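Local coordinates for protein TetR transcriptional regulator (PDB 3QBM) that probably binds DNA as a transcriptional regulator of the TetR family, with a predicted helix-turn-helix motif in its N-terminal part, at residues 28-33 with 42-47. Sequence-based numbering, arbitrary orientation.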
ATOM      1  N   THR A  28     -18.728  -2.752  -1.931  1.00 20.18           N
ATOM      2  CA  THR A  28     -19.651  -1.670  -2.279  1.00 19.70           C
ATOM      3  C   THR A  28     -20.819  -2.350  -3.016  1.00 24.09           C
ATOM      4  O   THR A  28     -20.612  -2.901  -4.100  1.00 24.12           O
ATOM      5  CB  THR A  28     -18.970  -0.599  -3.175  1.00 19.29           C
ATOM      6  OG1 THR A  28     -17.970   0.120  -2.427  1.00 18.55           O
ATOM      7  CG2 THR A  28     -19.979   0.426  -3.742  1.00 19.43           C
ATOM      8  N   ALA A  29     -22.006  -2.370  -2.413  1.00 22.84           N
ATOM      9  CA  ALA A  29     -23.186  -2.998  -3.067  1.00 22.75           C
ATOM     10  C   ALA A  29     -23.889  -1.990  -3.949  1.00 18.16           C
ATOM     11  O   ALA A  29     -23.773  -0.778  -3.766  1.00 19.84           O
ATOM     12  CB  ALA A  29     -24.141  -3.552  -2.036  1.00 23.16           C
ATOM     13  N   ILE A  30     -24.600  -2.476  -4.944  1.00 21.10           N
ATOM     14  CA  ILE A  30     -25.288  -1.570  -5.854  1.00 22.50           C
ATOM     15  C   ILE A  30     -26.287  -0.660  -5.076  1.00 22.26           C
ATOM     16  O   ILE A  30     -26.516   0.472  -5.458  1.00 24.47           O
ATOM     17  CB  ILE A  30     -25.965  -2.344  -7.024  1.00 23.31           C
ATOM     18  CG1 ILE A  30     -26.541  -1.361  -8.071  1.00 22.54           C
ATOM     19  CG2 ILE A  30     -27.058  -3.284  -6.508  1.00 22.52           C
ATOM     20  CD1 ILE A  30     -25.560  -0.582  -8.815  1.00 25.35           C
ATOM     21  N   SER A  31     -26.876  -1.158  -3.997  1.00 21.50           N
ATOM     22  CA  SER A  31     -27.759  -0.319  -3.184  1.00 23.77           C
ATOM     23  C   SER A  31     -27.050   0.900  -2.569  1.00 24.56           C
ATOM     24  O   SER A  31     -27.692   1.935  -2.340  1.00 27.14           O
ATOM     25  CB  SER A  31     -28.465  -1.150  -2.101  1.00 23.82           C
ATOM     26  OG  SER A  31     -27.542  -1.859  -1.311  1.00 32.82           O
ATOM     27  N   ASP A  32     -25.737   0.806  -2.320  1.00 24.39           N
ATOM     28  CA  ASP A  32     -24.945   1.974  -1.841  1.00 23.32           C
ATOM     29  C   ASP A  32     -24.792   2.982  -2.983  1.00 23.14           C
ATOM     30  O   ASP A  32     -24.946   4.162  -2.779  1.00 27.42           O
ATOM     31  CB  ASP A  32     -23.535   1.542  -1.333  1.00 24.77           C
ATOM     32  CG  ASP A  32     -23.603   0.530  -0.175  1.00 28.09           C
ATOM     33  OD1 ASP A  32     -24.344   0.809   0.779  1.00 35.38           O
ATOM     34  OD2 ASP A  32     -22.946  -0.538  -0.209  1.00 29.51           O
ATOM     35  N   ILE A  33     -24.484   2.503  -4.188  1.00 21.48           N
ATOM     36  CA  ILE A  33     -24.376   3.361  -5.350  1.00 22.49           C
ATOM     37  C   ILE A  33     -25.733   4.044  -5.602  1.00 22.97           C
ATOM     38  O   ILE A  33     -25.777   5.218  -5.877  1.00 26.59           O
ATOM     39  CB  ILE A  33     -23.864   2.555  -6.586  1.00 22.10           C
ATOM     40  CG1 ILE A  33     -22.463   1.968  -6.306  1.00 25.15           C
ATOM     41  CG2 ILE A  33     -23.803   3.426  -7.824  1.00 24.80           C
ATOM     42  CD1 ILE A  33     -22.053   0.874  -7.288  1.00 25.47           C
ATOM     43  N   GLY A  42     -32.267   0.408 -12.114  1.00 23.65           N
ATOM     44  CA  GLY A  42     -32.494   0.477 -13.557  1.00 25.51           C
ATOM     45  C   GLY A  42     -31.974   1.755 -14.210  1.00 27.31           C
ATOM     46  O   GLY A  42     -31.674   1.785 -15.414  1.00 25.96           O
ATOM     47  N   GLY A  43     -31.903   2.807 -13.412  1.00 26.13           N
ATOM     48  CA  GLY A  43     -31.351   4.091 -13.864  1.00 30.40           C
ATOM     49  C   GLY A  43     -29.843   4.001 -14.039  1.00 29.62           C
ATOM     50  O   GLY A  43     -29.269   4.620 -14.957  1.00 34.17           O
ATOM     51  N   ILE A  44     -29.193   3.237 -13.158  1.00 25.02           N
ATOM     52  CA  ILE A  44     -27.758   3.000 -13.254  1.00 24.17           C
ATOM     53  C   ILE A  44     -27.422   2.077 -14.427  1.00 24.20           C
ATOM     54  O   ILE A  44     -26.540   2.375 -15.229  1.00 24.83           O
ATOM     55  CB  ILE A  44     -27.209   2.387 -11.947  1.00 23.01           C
ATOM     56  CG1 ILE A  44     -27.473   3.337 -10.763  1.00 27.50           C
ATOM     57  CG2 ILE A  44     -25.703   2.049 -12.082  1.00 19.52           C
ATOM     58  CD1 ILE A  44     -26.907   2.867  -9.485  1.00 26.59           C
ATOM     59  N   TYR A  45     -28.137   0.966 -14.552  1.00 22.55           N
ATOM     60  CA  TYR A  45     -27.802  -0.023 -15.568  1.00 25.46           C
ATOM     61  C   TYR A  45     -28.366   0.271 -16.969  1.00 28.52           C
ATOM     62  O   TYR A  45     -28.136  -0.472 -17.924  1.00 31.46           O
ATOM     63  CB  TYR A  45     -28.157  -1.423 -15.049  1.00 26.27           C
ATOM     64  CG  TYR A  45     -27.278  -1.848 -13.894  1.00 23.11           C
ATOM     65  CD1 TYR A  45     -25.880  -1.696 -13.951  1.00 22.01           C
ATOM     66  CD2 TYR A  45     -27.816  -2.404 -12.739  1.00 23.52           C
ATOM     67  CE1 TYR A  45     -25.070  -2.108 -12.910  1.00 25.39           C
ATOM     68  CE2 TYR A  45     -26.995  -2.814 -11.697  1.00 21.63           C
ATOM     69  CZ  TYR A  45     -25.638  -2.658 -11.783  1.00 25.03           C
ATOM     70  OH  TYR A  45     -24.830  -3.052 -10.732  1.00 26.23           O
ATOM     71  N   ARG A  46     -29.119   1.350 -17.087  1.00 31.95           N
ATOM     72  CA  ARG A  46     -29.414   1.924 -18.388  1.00 36.22           C
ATOM     73  C   ARG A  46     -28.060   2.413 -18.981  1.00 36.12           C
ATOM     74  O   ARG A  46     -27.803   2.293 -20.187  1.00 39.10           O
ATOM     75  CB  ARG A  46     -30.405   3.081 -18.199  1.00 39.73           C
ATOM     76  CG  ARG A  46     -30.550   4.092 -19.345  1.00 46.77           C
ATOM     77  CD  ARG A  46     -31.170   3.508 -20.599  1.00 52.73           C
ATOM     78  NE  ARG A  46     -31.771   4.477 -21.535  1.00 57.91           N
ATOM     79  CZ  ARG A  46     -31.399   5.750 -21.742  1.00 60.99           C
ATOM     80  NH1 ARG A  46     -30.369   6.326 -21.118  1.00 64.38           N
ATOM     81  NH2 ARG A  46     -32.076   6.474 -22.629  1.00 63.07           N
ATOM     82  N   HIS A  47     -27.186   2.916 -18.115  1.00 33.67           N
ATOM     83  CA  HIS A  47     -25.911   3.508 -18.553  1.00 32.81           C
ATOM     84  C   HIS A  47     -24.716   2.577 -18.505  1.00 35.17           C
ATOM     85  O   HIS A  47     -23.720   2.836 -19.179  1.00 35.47           O
ATOM     86  CB  HIS A  47     -25.634   4.771 -17.742  1.00 32.60           C
ATOM     87  CG  HIS A  47     -26.678   5.819 -17.950  1.00 36.44           C
ATOM     88  ND1 HIS A  47     -26.804   6.513 -19.139  1.00 44.46           N
ATOM     89  CD2 HIS A  47     -27.706   6.223 -17.167  1.00 40.95           C
ATOM     90  CE1 HIS A  47     -27.849   7.320 -19.065  1.00 42.10           C
ATOM     91  NE2 HIS A  47     -28.418   7.158 -17.882  1.00 43.93           N
TER
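I30, I33, I44 and Y45 join the two helices of the predicted helix-turn-helix motif, helix 30-37 and the short helix 41-45 that would serve as its recognition helix. The buried side is purely aliphatic: CD1 of I44 reaches CG2 of I33 at 3.6 Å, the two side chains crossing nearly at right angles, and lies 3.8 Å from CD1 of I30. Apolar branched chains suit I33 and I44, which also touch L54 of helix 51-74; I33 packs on L19 of helix 2-23 too. The outer side is just as close but only partly buried. There CD1 of I30 stands obliquely to the Y45 ring, 3.2 Å from OH and 3.6 Å from CZ, as packing without a hydrogen bond. I30 holds CG1 anti to the backbone N (chi1 -173°), which swings the ethyl arm toward the phenol. Tyrosine suits this margin, pairing an apolar ring with a polar hydroxyl. Replacing Y45 by an alanine would remove both, and CD1 of I30 would probably lose its closest contact here and be freer to turn. On the far side of helix 30-37, D32 supplies half a capping box: its OD2 accepts the backbone N-H of N-cap residue A29 at 3.0 Å, on the anti side of the carboxylate.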